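Local coordinates for protein Cel44C (Paenibacillus polymyxa, PDB 2YIH) that cleaves the beta-1,4-glucan backbone of xyloglucan and probably of cellulose as an endoglucanase, this chain being the glycoside hydrolase family 44 part of a longer protein, at residues Val159-Ala173 with Leu215-Glu227. The protein carries 8 engineered substitutions. Residues are numbered along the deposited sequence; the frame is centred on the assembly and turned at random.
Sequences VDEFVHFLVNKYGTA and LSKAVKAIDAGAE. With EDO (1,2-ethanediol), chain I.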
loop_
_atom_site.group_PDB
_atom_site.type_symbol
_atom_site.label_atom_id
_atom_site.label_comp_id
_atom_site.label_asym_id
_atom_site.label_seq_id
_atom_site.Cartn_x
_atom_site.Cartn_y
_atom_site.Cartn_z
ATOM N N VAL A 159 -12.366 15.545 15.307
ATOM C CA VAL A 159 -11.177 14.950 14.684
ATOM C C VAL A 159 -9.953 15.800 14.998
ATOM O O VAL A 159 -8.877 15.253 15.293
ATOM C CB VAL A 159 -11.338 14.759 13.173
ATOM C CG1 VAL A 159 -10.087 14.076 12.615
ATOM C CG2 VAL A 159 -12.558 13.897 12.874
ATOM N N ASP A 160 -10.087 17.128 14.978
ATOM C CA ASP A 160 -8.908 17.944 15.246
ATOM C C ASP A 160 -8.421 17.831 16.696
ATOM O O ASP A 160 -7.225 17.964 16.965
ATOM C CB ASP A 160 -9.061 19.410 14.747
ATOM C CG ASP A 160 -10.105 20.215 15.514
ATOM O OD1 ASP A 160 -10.926 19.669 16.276
ATOM O OD2 ASP A 160 -10.108 21.450 15.304
ATOM N N GLU A 161 -9.338 17.524 17.610
ATOM C CA GLU A 161 -8.997 17.216 18.998
ATOM C C GLU A 161 -8.123 15.958 19.069
ATOM O O GLU A 161 -7.166 15.879 19.839
ATOM C CB GLU A 161 -10.270 17.041 19.834
ATOM C CG GLU A 161 -9.963 16.866 21.324
ATOM C CD GLU A 161 -11.193 17.039 22.177
ATOM O OE1 GLU A 161 -12.154 16.283 21.990
ATOM O OE2 GLU A 161 -11.221 17.989 22.985
ATOM N N PHE A 162 -8.459 14.976 18.252
ATOM C CA PHE A 162 -7.670 13.769 18.218
ATOM C C PHE A 162 -6.269 14.077 17.650
ATOM O O PHE A 162 -5.251 13.552 18.137
ATOM C CB PHE A 162 -8.390 12.743 17.355
ATOM C CG PHE A 162 -7.594 11.483 17.139
ATOM C CD1 PHE A 162 -7.090 10.776 18.236
ATOM C CD2 PHE A 162 -7.315 11.048 15.857
ATOM C CE1 PHE A 162 -6.365 9.600 18.037
ATOM C CE2 PHE A 162 -6.575 9.871 15.656
ATOM C CZ PHE A 162 -6.137 9.155 16.753
ATOM N N VAL A 163 -6.220 14.824 16.550
ATOM C CA VAL A 163 -4.915 15.174 15.992
ATOM C C VAL A 163 -4.089 15.983 17.003
ATOM O O VAL A 163 -2.890 15.746 17.198
ATOM C CB VAL A 163 -5.009 15.893 14.622
ATOM C CG1 VAL A 163 -3.573 16.232 14.085
ATOM C CG2 VAL A 163 -5.745 15.010 13.618
ATOM N N HIS A 164 -4.741 16.903 17.705
ATOM C CA HIS A 164 -4.043 17.630 18.766
ATOM C C HIS A 164 -3.480 16.701 19.851
ATOM O O HIS A 164 -2.374 16.943 20.368
ATOM C CB HIS A 164 -4.984 18.694 19.379
ATOM C CG HIS A 164 -4.466 19.311 20.638
ATOM N ND1 HIS A 164 -3.702 20.461 20.642
ATOM C CD2 HIS A 164 -4.628 18.959 21.935
ATOM C CE1 HIS A 164 -3.389 20.771 21.890
ATOM N NE2 HIS A 164 -3.927 19.868 22.693
ATOM N N PHE A 165 -4.267 15.696 20.251
ATOM C CA PHE A 165 -3.858 14.671 21.210
ATOM C C PHE A 165 -2.578 13.947 20.761
ATOM O O PHE A 165 -1.662 13.765 21.567
ATOM C CB PHE A 165 -5.028 13.687 21.450
ATOM C CG PHE A 165 -4.677 12.471 22.254
ATOM C CD1 PHE A 165 -4.792 12.481 23.649
ATOM C CD2 PHE A 165 -4.291 11.282 21.617
ATOM C CE1 PHE A 165 -4.465 11.333 24.400
ATOM C CE2 PHE A 165 -4.036 10.126 22.360
ATOM C CZ PHE A 165 -4.094 10.164 23.745
ATOM N N LEU A 166 -2.530 13.548 19.489
ATOM C CA LEU A 166 -1.352 12.871 18.930
ATOM C C LEU A 166 -0.145 13.813 18.931
ATOM O O LEU A 166 0.965 13.422 19.354
ATOM C CB LEU A 166 -1.653 12.398 17.507
ATOM C CG LEU A 166 -2.695 11.273 17.465
ATOM C CD1 LEU A 166 -2.923 10.926 15.968
ATOM C CD2 LEU A 166 -2.200 10.031 18.239
ATOM N N VAL A 167 -0.358 15.053 18.503
ATOM C CA VAL A 167 0.750 16.009 18.423
ATOM C C VAL A 167 1.259 16.331 19.833
ATOM O O VAL A 167 2.469 16.533 20.048
ATOM C CB VAL A 167 0.327 17.280 17.650
ATOM C CG1 VAL A 167 1.353 18.447 17.819
ATOM C CG2 VAL A 167 0.114 16.938 16.148
ATOM N N ASN A 168 0.344 16.396 20.796
ATOM C CA ASN A 168 0.740 16.649 22.181
ATOM C C ASN A 168 1.659 15.520 22.693
ATOM O O ASN A 168 2.630 15.768 23.433
ATOM C CB ASN A 168 -0.508 16.777 23.069
ATOM C CG ASN A 168 -0.168 16.858 24.548
ATOM O OD1 ASN A 168 -0.244 15.866 25.265
ATOM N ND2 ASN A 168 0.249 18.029 24.986
ATOM N N LYS A 169 1.369 14.286 22.295
ATOM C CA LYS A 169 2.150 13.146 22.754
ATOM C C LYS A 169 3.481 12.977 21.995
ATOM O O LYS A 169 4.521 12.581 22.590
ATOM C CB LYS A 169 1.306 11.863 22.651
ATOM C CG LYS A 169 1.963 10.632 23.252
ATOM C CD LYS A 169 0.972 9.486 23.346
ATOM C CE LYS A 169 1.656 8.150 23.608
ATOM N NZ LYS A 169 2.159 8.009 25.011
ATOM N N TYR A 170 3.453 13.215 20.683
ATOM C CA TYR A 170 4.533 12.756 19.801
ATOM C C TYR A 170 5.294 13.870 19.122
ATOM O O TYR A 170 6.299 13.611 18.462
ATOM C CB TYR A 170 3.965 11.862 18.706
ATOM C CG TYR A 170 3.414 10.555 19.249
ATOM C CD1 TYR A 170 4.246 9.614 19.872
ATOM C CD2 TYR A 170 2.079 10.244 19.101
ATOM C CE1 TYR A 170 3.729 8.425 20.387
ATOM C CE2 TYR A 170 1.557 9.034 19.579
ATOM C CZ TYR A 170 2.382 8.132 20.229
ATOM O OH TYR A 170 1.871 6.912 20.656
ATOM N N GLY A 171 4.763 15.089 19.202
ATOM C CA GLY A 171 5.229 16.192 18.359
ATOM C C GLY A 171 4.610 16.171 16.972
ATOM O O GLY A 171 3.789 15.279 16.649
ATOM N N THR A 172 5.006 17.125 16.128
ATOM C CA THR A 172 4.417 17.213 14.792
ATOM C C THR A 172 5.073 16.243 13.804
ATOM O O THR A 172 6.151 15.686 14.064
ATOM C CB THR A 172 4.518 18.626 14.229
ATOM O OG1 THR A 172 5.902 18.989 14.102
ATOM C CG2 THR A 172 3.814 19.617 15.139
ATOM N N ALA A 173 4.438 16.077 12.650
ATOM C CA ALA A 173 4.933 15.185 11.600
ATOM C C ALA A 173 6.384 15.458 11.209
ATOM O O ALA A 173 7.113 14.537 10.833
ATOM C CB ALA A 173 4.041 15.294 10.359
ATOM N N LEU A 215 -12.223 18.065 6.106
ATOM C CA LEU A 215 -11.431 17.274 7.061
ATOM C C LEU A 215 -9.945 17.668 6.916
ATOM O O LEU A 215 -9.251 17.874 7.922
ATOM C CB LEU A 215 -11.625 15.770 6.813
ATOM C CG LEU A 215 -10.726 14.827 7.634
ATOM C CD1 LEU A 215 -10.777 15.120 9.134
ATOM C CD2 LEU A 215 -11.194 13.353 7.309
ATOM N N SER A 216 -9.486 17.823 5.677
ATOM C CA SER A 216 -8.079 18.132 5.438
ATOM C C SER A 216 -7.744 19.479 6.061
ATOM O O SER A 216 -6.733 19.605 6.758
ATOM C CB SER A 216 -7.742 18.167 3.944
ATOM O OG SER A 216 -6.332 18.312 3.792
ATOM N N LYS A 217 -8.624 20.471 5.877
ATOM C CA LYS A 217 -8.389 21.782 6.526
ATOM C C LYS A 217 -8.241 21.660 8.027
ATOM O O LYS A 217 -7.360 22.297 8.616
ATOM C CB LYS A 217 -9.543 22.741 6.235
ATOM C CG LYS A 217 -9.470 23.252 4.828
ATOM C CD LYS A 217 -10.818 23.851 4.434
ATOM C CE LYS A 217 -11.324 24.859 5.433
ATOM N NZ LYS A 217 -12.526 25.555 4.842
ATOM N N ALA A 218 -9.121 20.881 8.646
ATOM C CA ALA A 218 -9.067 20.720 10.093
ATOM C C ALA A 218 -7.765 20.101 10.551
ATOM O O ALA A 218 -7.239 20.478 11.574
ATOM C CB ALA A 218 -10.266 19.907 10.607
ATOM N N VAL A 219 -7.289 19.098 9.822
ATOM C CA VAL A 219 -6.030 18.443 10.171
ATOM C C VAL A 219 -4.838 19.402 10.015
ATOM O O VAL A 219 -3.967 19.453 10.887
ATOM C CB VAL A 219 -5.818 17.217 9.270
ATOM C CG1 VAL A 219 -4.395 16.580 9.523
ATOM C CG2 VAL A 219 -6.967 16.188 9.525
ATOM N N LYS A 220 -4.794 20.077 8.877
ATOM C CA LYS A 220 -3.658 20.911 8.503
ATOM C C LYS A 220 -3.594 22.098 9.457
ATOM O O LYS A 220 -2.524 22.697 9.668
ATOM C CB LYS A 220 -3.800 21.383 7.050
ATOM C CG LYS A 220 -3.618 20.295 6.008
ATOM C CD LYS A 220 -2.207 19.802 5.974
ATOM C CE LYS A 220 -1.988 18.973 4.686
ATOM N NZ LYS A 220 -0.535 18.838 4.345
ATOM N N ALA A 221 -4.736 22.455 10.062
ATOM C CA ALA A 221 -4.728 23.536 11.079
ATOM C C ALA A 221 -4.007 23.132 12.365
ATOM O O ALA A 221 -3.469 23.975 13.100
ATOM C CB ALA A 221 -6.166 24.045 11.377
ATOM N N ILE A 222 -3.978 21.833 12.641
ATOM C CA ILE A 222 -3.201 21.322 13.764
ATOM C C ILE A 222 -1.756 21.019 13.388
ATOM O O ILE A 222 -0.841 21.287 14.168
ATOM C CB ILE A 222 -3.851 20.083 14.407
ATOM C CG1 ILE A 222 -5.349 20.313 14.656
ATOM C CG2 ILE A 222 -3.141 19.729 15.700
ATOM C CD1 ILE A 222 -5.668 21.543 15.551
ATOM N N ASP A 223 -1.557 20.399 12.218
ATOM C CA ASP A 223 -0.216 19.977 11.804
ATOM C C ASP A 223 -0.079 20.153 10.304
ATOM O O ASP A 223 -0.448 19.270 9.521
ATOM C CB ASP A 223 0.049 18.526 12.239
ATOM C CG ASP A 223 1.503 18.090 12.005
ATOM O OD1 ASP A 223 2.279 18.856 11.385
ATOM O OD2 ASP A 223 1.863 16.981 12.456
ATOM N N ALA A 224 0.507 21.281 9.906
ATOM C CA ALA A 224 0.628 21.627 8.492
ATOM C C ALA A 224 1.579 20.681 7.750
ATOM O O ALA A 224 1.503 20.527 6.524
ATOM C CB ALA A 224 1.126 23.101 8.348
ATOM N N GLY A 225 2.467 20.039 8.499
ATOM C CA GLY A 225 3.462 19.176 7.870
ATOM C C GLY A 225 2.973 17.749 7.673
ATOM O O GLY A 225 3.641 16.948 7.019
ATOM N N ALA A 226 1.835 17.406 8.270
ATOM C CA ALA A 226 1.307 16.019 8.109
ATOM C C ALA A 226 0.874 15.832 6.669
ATOM O O ALA A 226 0.281 16.742 6.091
ATOM C CB ALA A 226 0.115 15.797 9.036
ATOM N N GLU A 227 1.085 14.636 6.118
ATOM C CA GLU A 227 0.696 14.330 4.743
ATOM C C GLU A 227 -0.703 13.759 4.729
ATOM O O GLU A 227 -0.984 12.797 5.436
ATOM C CB GLU A 227 1.662 13.317 4.155
ATOM C CG GLU A 227 3.085 13.911 4.036
ATOM C CD GLU A 227 4.057 12.948 3.388
ATOM O OE1 GLU A 227 4.144 11.806 3.840
ATOM O OE2 GLU A 227 4.612 13.295 2.310
HETATM C C1 EDO I . 3.145 22.757 13.387
HETATM O O1 EDO I . 3.425 21.851 12.307
HETATM C C2 EDO I . 1.675 23.158 13.381
HETATM O O2 EDO I . 1.191 23.396 12.046
HETATM O O HOH W 1 -8.487 22.399 13.241
#
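The carboxylate of Asp223 meets Thr172 and Ala173 on different sides: Thr172 CB stands above one face, displaced outward past the two oxygens, 3.6 Å from both Asp223 OD1 and OD2, while the backbone N of Ala173 approaches at the edge. Asp223 OD2 accepts from Ala173 N (2.7 Å, nearly straight) through its syn lone pair. From the opposite face Gly225 N reaches Asp223 OD1, 38° out of the carboxylate plane, forming an Asx turn. Asp223 CG lies anti to the backbone N (chi1 -172°), which carries the group across to the chain leaving helix 159-170. Cut back to an alanine, this position would probably leave the amides of Ala173 and Gly225 without their carboxylate oxygens and the two loops freer to separate.

Beside this polar joint lies a single knob-into-hole contact, Ile222 among Asp160, Val163, His164 and Val167: its CG2 lies 3.8 Å from His164 N, its CG1 3.8 Å from Asp160 CB. Val159 CG1 meets Leu215 CD1 at 3.7 Å. A water donates to both Asp160 OD2 and Ala218 O, while Lys142 N binds Asp160 OD1.

Helices 159-170 and 205-222 are the outer TIM-barrel helices that precede strands 181-184 and 227-233; the axes of 159-170 and 215-222 lie 9.0 Å apart and cross at -30°. Beneath them, Tyr182 of strand 181-184 touches Val163 and Ala226, and Leu110 of strand 105-110 touches Val159 and Val219.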